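Local coordinates for SufC protein (PDB 2D2E), which probably binds and hydrolyses ATP as the cytoplasmic ABC-type ATPase of the Suf iron-sulfur cluster assembly machinery, at residues Lys42-Leu45 with Gly46-Ala50; Leu167-Thr170 with Asp171-Leu174; Val216-Gly220 with Arg221-Thr225. All blocks are in the same frame, centred on the assembly; numbering follows the deposited sequence.

Contact 1. Residues Lys42-Leu45 with Gly46-Ala50; sequences KSTL and GKILA
Thr44 and Leu45 meet Ile48 and Leu49 through peptides, the flat groups of this helical turn: each N-H meets a carbonyl oxygen one turn back, a little off the carbonyl plane (17° for Thr44 O). Ile48 N gives its hydrogen to Thr44 O at 3.0 Å, and Leu49 N does the same to Leu45 O at 2.9 Å. Hydrocarbon crowds in beside these carbonyl oxygens: Ile48 CG1 lies 3.4 Å from Thr44 O, and Leu49 CG 3.5 Å from Leu45 O. Gly46 N and Lys47 N complete the ladder by bonding to Lys42 O and Ser43 O. These residues make up helix 42-50, which follows the Walker A P-loop; Lys42, Ser43 and Thr44 are seen to bind ADP in this protein, though no nucleotide is present here. Lys42 NZ, in the conformer given, bonds to Asn38 and to Thr170, and Ser43 OG bonds to Asp168. On the flank carrying the apolar residues, Leu45 holds CG anti to its own nitrogen (chi1 175°), and the leucine slants across Leu49, with CG 3.9 Å from Leu49 CD1. Thr44 CG2 meets Ile48 CD1 at 3.9 Å, while Leu19 of strand 16-27 packs against Thr44, Leu45 and Ile48. The threonine's other branch is polar: OG1 reaches a water at 3.1 Å, and that water also accepts a weak bond from NZ of the extended Lys47 chain at 3.5 Å.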
ATOM      1  N   LYS A  42       5.574   7.169  -9.621  0.50 12.19           N
ATOM      2  CA  LYS A  42       4.797   6.163  -8.899  0.50 10.00           C
ATOM      3  C   LYS A  42       5.044   6.132  -7.395  0.50 12.02           C
ATOM      4  O   LYS A  42       4.098   6.080  -6.600  1.00 13.93           O
ATOM      5  CB  LYS A  42       5.041   4.767  -9.502  0.50 11.36           C
ATOM      6  CG  LYS A  42       6.481   4.257  -9.380  0.50 11.82           C
ATOM      7  CD  LYS A  42       6.633   2.837  -9.941  0.50 16.10           C
ATOM      8  CE  LYS A  42       8.111   2.433 -10.077  0.50 17.02           C
ATOM      9  NZ  LYS A  42       8.885   2.546  -8.787  0.50 13.09           N
ATOM     10  N   SER A  43       6.308   6.167  -6.991  1.00 11.72           N
ATOM     11  CA  SER A  43       6.624   6.115  -5.577  1.00 10.67           C
ATOM     12  C   SER A  43       6.371   7.447  -4.891  1.00 11.75           C
ATOM     13  O   SER A  43       6.025   7.456  -3.712  1.00 13.84           O
ATOM     14  CB  SER A  43       8.053   5.630  -5.352  1.00 13.47           C
ATOM     15  OG  SER A  43       8.171   4.254  -5.693  1.00 16.43           O
ATOM     16  N   THR A  44       6.512   8.544  -5.638  1.00 10.53           N
ATOM     17  CA  THR A  44       6.221   9.856  -5.085  1.00 12.91           C
ATOM     18  C   THR A  44       4.714   9.910  -4.786  1.00 16.03           C
ATOM     19  O   THR A  44       4.293  10.454  -3.749  1.00 13.17           O
ATOM     20  CB  THR A  44       6.615  10.959  -6.071  1.00 16.98           C
ATOM     21  OG1 THR A  44       8.049  11.060  -6.096  1.00 17.63           O
ATOM     22  CG2 THR A  44       6.017  12.316  -5.659  1.00 19.65           C
ATOM     23  N   LEU A  45       3.906   9.326  -5.675  1.00 12.99           N
ATOM     24  CA  LEU A  45       2.459   9.301  -5.442  1.00 10.61           C
ATOM     25  C   LEU A  45       2.156   8.559  -4.136  1.00 10.37           C
ATOM     26  O   LEU A  45       1.318   8.996  -3.334  1.00 12.00           O
ATOM     27  CB  LEU A  45       1.718   8.622  -6.604  1.00 11.76           C
ATOM     28  CG  LEU A  45       0.202   8.460  -6.368  1.00 10.46           C
ATOM     29  CD1 LEU A  45      -0.474   9.826  -6.279  1.00 13.34           C
ATOM     30  CD2 LEU A  45      -0.422   7.673  -7.519  1.00 11.99           C
ATOM     31  N   GLY A  46       2.841   7.442  -3.908  1.00 12.96           N
ATOM     32  CA  GLY A  46       2.620   6.702  -2.683  1.00 12.23           C
ATOM     33  C   GLY A  46       2.959   7.524  -1.448  1.00 15.37           C
ATOM     34  O   GLY A  46       2.261   7.441  -0.460  1.00 14.51           O
ATOM     35  N   LYS A  47       4.022   8.323  -1.498  1.00 12.98           N
ATOM     36  CA  LYS A  47       4.398   9.104  -0.327  1.00 15.22           C
ATOM     37  C   LYS A  47       3.393  10.213  -0.058  1.00 14.97           C
ATOM     38  O   LYS A  47       3.099  10.524   1.106  1.00 16.84           O
ATOM     39  CB  LYS A  47       5.792   9.687  -0.522  1.00 17.27           C
ATOM     40  CG  LYS A  47       6.880   8.633  -0.546  1.00 18.78           C
ATOM     41  CD  LYS A  47       8.238   9.255  -0.854  1.00 22.23           C
ATOM     42  CE  LYS A  47       9.326   8.187  -0.879  1.00 31.41           C
ATOM     43  NZ  LYS A  47      10.673   8.745  -1.194  1.00 34.77           N
ATOM     44  N   ILE A  48       2.872  10.804  -1.132  1.00 15.39           N
ATOM     45  CA  ILE A  48       1.884  11.866  -1.011  1.00 15.04           C
ATOM     46  C   ILE A  48       0.597  11.273  -0.461  1.00 16.33           C
ATOM     47  O   ILE A  48      -0.079  11.904   0.345  1.00 15.63           O
ATOM     48  CB  ILE A  48       1.659  12.545  -2.364  1.00 14.83           C
ATOM     49  CG1 ILE A  48       2.922  13.337  -2.721  1.00 13.25           C
ATOM     50  CG2 ILE A  48       0.419  13.448  -2.324  1.00 18.29           C
ATOM     51  CD1 ILE A  48       2.866  14.046  -4.047  1.00 18.31           C
ATOM     52  N   LEU A  49       0.256  10.052  -0.880  1.00 14.52           N
ATOM     53  CA  LEU A  49      -0.957   9.406  -0.337  1.00 16.23           C
ATOM     54  C   LEU A  49      -0.804   9.184   1.160  1.00 18.30           C
ATOM     55  O   LEU A  49      -1.771   9.264   1.908  1.00 23.27           O
ATOM     56  CB  LEU A  49      -1.214   8.053  -1.010  1.00 16.20           C
ATOM     57  CG  LEU A  49      -1.933   8.192  -2.348  1.00 14.63           C
ATOM     58  CD1 LEU A  49      -1.635   6.966  -3.226  1.00 14.26           C
ATOM     59  CD2 LEU A  49      -3.441   8.371  -2.107  1.00 20.43           C
ATOM     60  N   ALA A  50       0.414   8.894   1.586  1.00 16.48           N
ATOM     61  CA  ALA A  50       0.700   8.660   2.996  1.00 21.71           C
ATOM     62  C   ALA A  50       0.629   9.962   3.783  1.00 24.31           C
ATOM     63  O   ALA A  50       0.343   9.958   4.978  1.00 25.38           O
ATOM     64  CB  ALA A  50       2.073   8.044   3.149  1.00 18.36           C
TER
HETATM   65  O   HOH W   1       9.865   9.155  -4.537  1.00 45.98           O

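Contact 2. Residues Leu167-Thr170 with Asp171-Leu174; sequences LDET and DSGL
Glu169 O takes the backbone hydrogen of Ser172 at 3.0 Å, and Thr170 O takes that of Gly173 at 3.1 Å, two bonds that wind the chain into a short 3-10 turn. Glu169 O also receives a hydrogen from a water that bridges to Gly173 O. Just before the turn, Asp168, its OD1 held by Ser43, grips Thr170 twice through OD2: Thr170 N comes at 3.0 Å, making an Asx turn, and Thr170 OG1 at 2.8 Å, on the syn lone pair. With chi1 near -59°, the threonine hydroxyl sits beside its own nitrogen, where both donors can reach one oxygen. A valine here would probably take one of the two Thr170 donors from Asp168 OD2 and cost Lys42 NZ a hydroxyl partner. Asp171 N is satisfied by a water at 2.9 Å. Glu169 OE2 and Asp171 OD1, 4.5 Å apart, are both salt-bridged to Lys150; a further water links Glu169 OE2 to Ser172 OG. The sequence suits a Walker B motif running into the D-loop of an ABC ATPase. Strand 164-168 ends here, beside strand 195-199, while Glu169 and Ser172 lean on helix 176-189.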
ATOM      1  N   LEU A 167       0.411  -0.122  -1.290  1.00  9.53           N
ATOM      2  CA  LEU A 167       1.623  -0.875  -0.948  1.00 12.79           C
ATOM      3  C   LEU A 167       2.697  -0.731  -1.989  1.00  9.69           C
ATOM      4  O   LEU A 167       2.567  -1.261  -3.096  1.00 12.75           O
ATOM      5  CB  LEU A 167       1.270  -2.348  -0.801  1.00 11.89           C
ATOM      6  CG  LEU A 167       0.123  -2.519   0.194  1.00 14.13           C
ATOM      7  CD1 LEU A 167      -0.261  -3.987   0.238  1.00 17.35           C
ATOM      8  CD2 LEU A 167       0.537  -2.013   1.570  1.00 21.53           C
ATOM      9  N   ASP A 168       3.771  -0.035  -1.633  1.00  8.83           N
ATOM     10  CA  ASP A 168       4.838   0.168  -2.617  1.00 11.33           C
ATOM     11  C   ASP A 168       5.900  -0.916  -2.388  1.00  7.74           C
ATOM     12  O   ASP A 168       6.584  -0.918  -1.352  1.00 11.12           O
ATOM     13  CB  ASP A 168       5.409   1.578  -2.462  1.00 12.82           C
ATOM     14  CG  ASP A 168       6.405   1.939  -3.567  1.00 17.61           C
ATOM     15  OD1 ASP A 168       6.689   3.143  -3.756  1.00 15.98           O
ATOM     16  OD2 ASP A 168       6.909   1.015  -4.237  1.00 12.95           O
ATOM     17  N   GLU A 169       6.003  -1.845  -3.350  1.00  8.35           N
ATOM     18  CA  GLU A 169       6.917  -2.964  -3.238  1.00  9.73           C
ATOM     19  C   GLU A 169       8.129  -2.817  -4.131  1.00  7.64           C
ATOM     20  O   GLU A 169       8.819  -3.803  -4.409  1.00 10.74           O
ATOM     21  CB  GLU A 169       6.190  -4.278  -3.542  1.00  9.79           C
ATOM     22  CG  GLU A 169       4.895  -4.452  -2.695  1.00 10.21           C
ATOM     23  CD  GLU A 169       5.145  -4.214  -1.210  1.00 12.57           C
ATOM     24  OE1 GLU A 169       4.333  -3.542  -0.550  1.00 14.20           O
ATOM     25  OE2 GLU A 169       6.168  -4.698  -0.687  1.00 13.60           O
ATOM     26  N   THR A 170       8.375  -1.588  -4.586  1.00  9.51           N
ATOM     27  CA  THR A 170       9.550  -1.335  -5.418  1.00 11.47           C
ATOM     28  C   THR A 170      10.794  -1.706  -4.628  1.00 11.56           C
ATOM     29  O   THR A 170      11.740  -2.247  -5.188  1.00 10.78           O
ATOM     30  CB  THR A 170       9.655   0.145  -5.799  1.00 10.36           C
ATOM     31  OG1 THR A 170       8.467   0.533  -6.515  1.00 17.01           O
ATOM     32  CG2 THR A 170      10.875   0.399  -6.685  1.00 18.33           C
ATOM     33  N   ASP A 171      10.796  -1.429  -3.329  1.00 12.13           N
ATOM     34  CA  ASP A 171      11.989  -1.724  -2.539  1.00 11.41           C
ATOM     35  C   ASP A 171      12.274  -3.216  -2.347  1.00 11.83           C
ATOM     36  O   ASP A 171      13.350  -3.585  -1.867  1.00 13.38           O
ATOM     37  CB  ASP A 171      11.909  -0.979  -1.197  1.00 13.55           C
ATOM     38  CG  ASP A 171      10.798  -1.497  -0.294  1.00 17.43           C
ATOM     39  OD1 ASP A 171       9.864  -2.168  -0.776  1.00 16.03           O
ATOM     40  OD2 ASP A 171      10.865  -1.206   0.919  1.00 26.12           O
ATOM     41  N   SER A 172      11.337  -4.080  -2.748  1.00 10.90           N
ATOM     42  CA  SER A 172      11.567  -5.527  -2.661  1.00  9.29           C
ATOM     43  C   SER A 172      12.249  -6.086  -3.911  1.00 13.52           C
ATOM     44  O   SER A 172      12.801  -7.187  -3.883  1.00 13.11           O
ATOM     45  CB  SER A 172      10.253  -6.287  -2.439  1.00 16.08           C
ATOM     46  OG  SER A 172       9.784  -6.069  -1.118  1.00 12.24           O
ATOM     47  N   GLY A 173      12.203  -5.328  -5.007  1.00 11.69           N
ATOM     48  CA  GLY A 173      12.805  -5.798  -6.245  1.00  8.81           C
ATOM     49  C   GLY A 173      12.284  -7.168  -6.641  1.00 12.73           C
ATOM     50  O   GLY A 173      11.066  -7.392  -6.683  1.00 12.23           O
ATOM     51  N   LEU A 174      13.210  -8.081  -6.942  1.00 11.16           N
ATOM     52  CA  LEU A 174      12.837  -9.446  -7.309  1.00 13.73           C
ATOM     53  C   LEU A 174      13.038 -10.442  -6.168  1.00 16.12           C
ATOM     54  O   LEU A 174      13.276 -11.637  -6.411  1.00 18.90           O
ATOM     55  CB  LEU A 174      13.622  -9.898  -8.552  1.00 12.56           C
ATOM     56  CG  LEU A 174      13.270  -9.100  -9.813  1.00 16.83           C
ATOM     57  CD1 LEU A 174      14.118  -9.595 -11.005  1.00 20.58           C
ATOM     58  CD2 LEU A 174      11.766  -9.270 -10.111  1.00 20.49           C
TER
HETATM   59  O   HOH W   2       9.160   0.685  -2.086  1.00 18.63           O
HETATM   60  O   HOH W   3       9.032  -5.500  -6.709  1.00 10.98           O
HETATM   61  O   HOH W   4       7.269  -7.041  -1.198  1.00 14.96           O

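Contact 3. Residues Val216-Gly220 with Arg221-Thr225; sequences VMMDG and RVVAT
Met218 and Val223 set their side chains nearly at right angles: the methionine runs out extended, and Val223 CG2 lies against its middle, 4.0 Å from Met218 CG. That methyl stands between its own nitrogen and carbonyl carbon, which also brings it within 3.6 Å of Val216 O. Met217 leaves the opposite face of the sheet, beside Val222. Its CG is anti to the backbone nitrogen (chi1 -175°) and rests 3.3 Å from Arg221 O, and a bend at the sulfur carries CE on to touch Val222 CG2 at 4.4 Å. The backbone beneath is a beta hairpin with a type I' turn from Met218 to Arg221, Asp219 and Gly220 both having positive phi. Met218 pairs with Arg221, and Val216 N bonds to Ala224 O at 2.9 Å; a beta bulge shifts the register by one between Val216 and Met217, so Val216 O is met by Val223 N, also at 2.9 Å. Val216 and Met218 face helix 239-244, with helix 228-237 also against Val216. Arg221 passes its CG beside Met218 O at 3.7 Å, then bends at chi3 (53°) to carry the guanidinium to Lys20 O, tying this edge hairpin to strand 16-27.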
ATOM      1  N   VAL A 216      -0.003   2.734 -15.750  1.00 11.08           N
ATOM      2  CA  VAL A 216       1.438   2.920 -15.942  1.00 11.29           C
ATOM      3  C   VAL A 216       1.755   4.411 -15.927  1.00 13.32           C
ATOM      4  O   VAL A 216       1.146   5.202 -16.671  1.00 12.92           O
ATOM      5  CB  VAL A 216       1.941   2.335 -17.268  1.00 14.64           C
ATOM      6  CG1 VAL A 216       3.485   2.413 -17.295  1.00 14.38           C
ATOM      7  CG2 VAL A 216       1.489   0.902 -17.420  1.00 14.89           C
ATOM      8  N   MET A 217       2.705   4.794 -15.074  1.00 11.75           N
ATOM      9  CA  MET A 217       3.080   6.195 -14.938  1.00 12.42           C
ATOM     10  C   MET A 217       4.428   6.560 -15.532  1.00 18.90           C
ATOM     11  O   MET A 217       5.447   5.946 -15.210  1.00 18.91           O
ATOM     12  CB  MET A 217       3.051   6.602 -13.444  1.00 16.05           C
ATOM     13  CG  MET A 217       3.302   8.094 -13.179  1.00 20.06           C
ATOM     14  SD  MET A 217       2.970   8.630 -11.458  1.00 25.54           S
ATOM     15  CE  MET A 217       1.525   7.793 -11.112  1.00 27.64           C
ATOM     16  N   MET A 218       4.418   7.555 -16.415  1.00 13.36           N
ATOM     17  CA  MET A 218       5.640   8.070 -17.015  1.00 13.12           C
ATOM     18  C   MET A 218       5.527   9.580 -17.026  1.00 13.50           C
ATOM     19  O   MET A 218       4.441  10.143 -17.244  1.00 16.84           O
ATOM     20  CB  MET A 218       5.801   7.575 -18.440  1.00 16.76           C
ATOM     21  CG  MET A 218       5.946   6.068 -18.534  1.00 18.90           C
ATOM     22  SD  MET A 218       6.186   5.645 -20.264  1.00 25.22           S
ATOM     23  CE  MET A 218       6.111   3.922 -20.186  1.00 24.99           C
ATOM     24  N   ASP A 219       6.658  10.226 -16.792  1.00 15.25           N
ATOM     25  CA  ASP A 219       6.712  11.689 -16.765  1.00 19.66           C
ATOM     26  C   ASP A 219       5.625  12.293 -15.871  1.00 20.90           C
ATOM     27  O   ASP A 219       4.938  13.239 -16.252  1.00 20.52           O
ATOM     28  CB  ASP A 219       6.619  12.245 -18.196  1.00 22.18           C
ATOM     29  CG  ASP A 219       7.811  11.833 -19.063  1.00 25.57           C
ATOM     30  OD1 ASP A 219       8.961  12.002 -18.615  1.00 33.40           O
ATOM     31  OD2 ASP A 219       7.602  11.350 -20.193  1.00 31.23           O
ATOM     32  N   GLY A 220       5.455  11.716 -14.686  1.00 16.90           N
ATOM     33  CA  GLY A 220       4.500  12.250 -13.729  1.00 16.32           C
ATOM     34  C   GLY A 220       3.011  12.089 -13.960  1.00 16.71           C
ATOM     35  O   GLY A 220       2.227  12.721 -13.263  1.00 18.56           O
ATOM     36  N   ARG A 221       2.602  11.259 -14.915  1.00 17.32           N
ATOM     37  CA  ARG A 221       1.182  11.051 -15.159  1.00 16.13           C
ATOM     38  C   ARG A 221       0.921   9.636 -15.665  1.00 16.75           C
ATOM     39  O   ARG A 221       1.849   8.923 -16.047  1.00 15.32           O
ATOM     40  CB  ARG A 221       0.632  12.081 -16.159  1.00 23.19           C
ATOM     41  CG  ARG A 221       1.237  12.049 -17.536  1.00 24.58           C
ATOM     42  CD  ARG A 221       0.455  12.984 -18.457  1.00 35.58           C
ATOM     43  NE  ARG A 221       0.340  14.328 -17.895  1.00 42.03           N
ATOM     44  CZ  ARG A 221      -0.347  15.325 -18.452  1.00 48.75           C
ATOM     45  NH1 ARG A 221      -0.992  15.137 -19.598  1.00 50.22           N
ATOM     46  NH2 ARG A 221      -0.384  16.518 -17.867  1.00 50.59           N
ATOM     47  N   VAL A 222      -0.339   9.221 -15.616  1.00 13.37           N
ATOM     48  CA  VAL A 222      -0.711   7.897 -16.076  1.00 15.16           C
ATOM     49  C   VAL A 222      -0.875   7.994 -17.590  1.00 16.08           C
ATOM     50  O   VAL A 222      -1.735   8.721 -18.083  1.00 19.28           O
ATOM     51  CB  VAL A 222      -2.037   7.437 -15.441  1.00 15.30           C
ATOM     52  CG1 VAL A 222      -2.442   6.093 -16.031  1.00 15.77           C
ATOM     53  CG2 VAL A 222      -1.874   7.340 -13.915  1.00 15.24           C
ATOM     54  N   VAL A 223      -0.033   7.274 -18.316  1.00 14.16           N
ATOM     55  CA  VAL A 223      -0.064   7.319 -19.782  1.00 16.10           C
ATOM     56  C   VAL A 223      -0.736   6.124 -20.424  1.00 18.29           C
ATOM     57  O   VAL A 223      -0.964   6.106 -21.635  1.00 19.00           O
ATOM     58  CB  VAL A 223       1.361   7.464 -20.354  1.00 14.51           C
ATOM     59  CG1 VAL A 223       1.968   8.771 -19.844  1.00 17.98           C
ATOM     60  CG2 VAL A 223       2.227   6.248 -19.956  1.00 14.47           C
ATOM     61  N   ALA A 224      -1.059   5.123 -19.617  1.00 18.66           N
ATOM     62  CA  ALA A 224      -1.725   3.936 -20.128  1.00 16.10           C
ATOM     63  C   ALA A 224      -2.345   3.130 -19.019  1.00 16.34           C
ATOM     64  O   ALA A 224      -1.853   3.132 -17.886  1.00 16.30           O
ATOM     65  CB  ALA A 224      -0.756   3.053 -20.890  1.00 15.79           C
ATOM     66  N   THR A 225      -3.425   2.431 -19.359  1.00 15.48           N
ATOM     67  CA  THR A 225      -4.109   1.558 -18.410  1.00 14.17           C
ATOM     68  C   THR A 225      -4.565   0.334 -19.176  1.00 17.39           C
ATOM     69  O   THR A 225      -4.735   0.380 -20.409  1.00 20.31           O
ATOM     70  CB  THR A 225      -5.347   2.196 -17.782  1.00 19.09           C
ATOM     71  OG1 THR A 225      -6.331   2.398 -18.803  1.00 19.27           O
ATOM     72  CG2 THR A 225      -5.012   3.526 -17.121  1.00 15.42           C
TER

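In the fold
Contact 1 stands between the other two. Its Walker A residues reach contact 2 directly: Ser43 OG lies 2.7 Å from Asp168 OD1, and Lys42 NZ 3.1 Å from Thr170 OG1, both probable hydrogen bonds that join the P-loop to the probable Walker B end of strand 164-168. Toward contact 3 the meeting is packing, with Met217 SD 3.5 Å from Lys42 N and Met217 CE 4.1 Å from Leu45 CD2, placing the hairpin against the start of helix 42-50. Contacts 2 and 3 do not touch, their nearest atoms about 10 Å apart; contact 2 leaves strand 164-168 at one edge of the mixed sheet and contact 3 ends in strand 221-226 at the other, the nucleotide-binding residues between them.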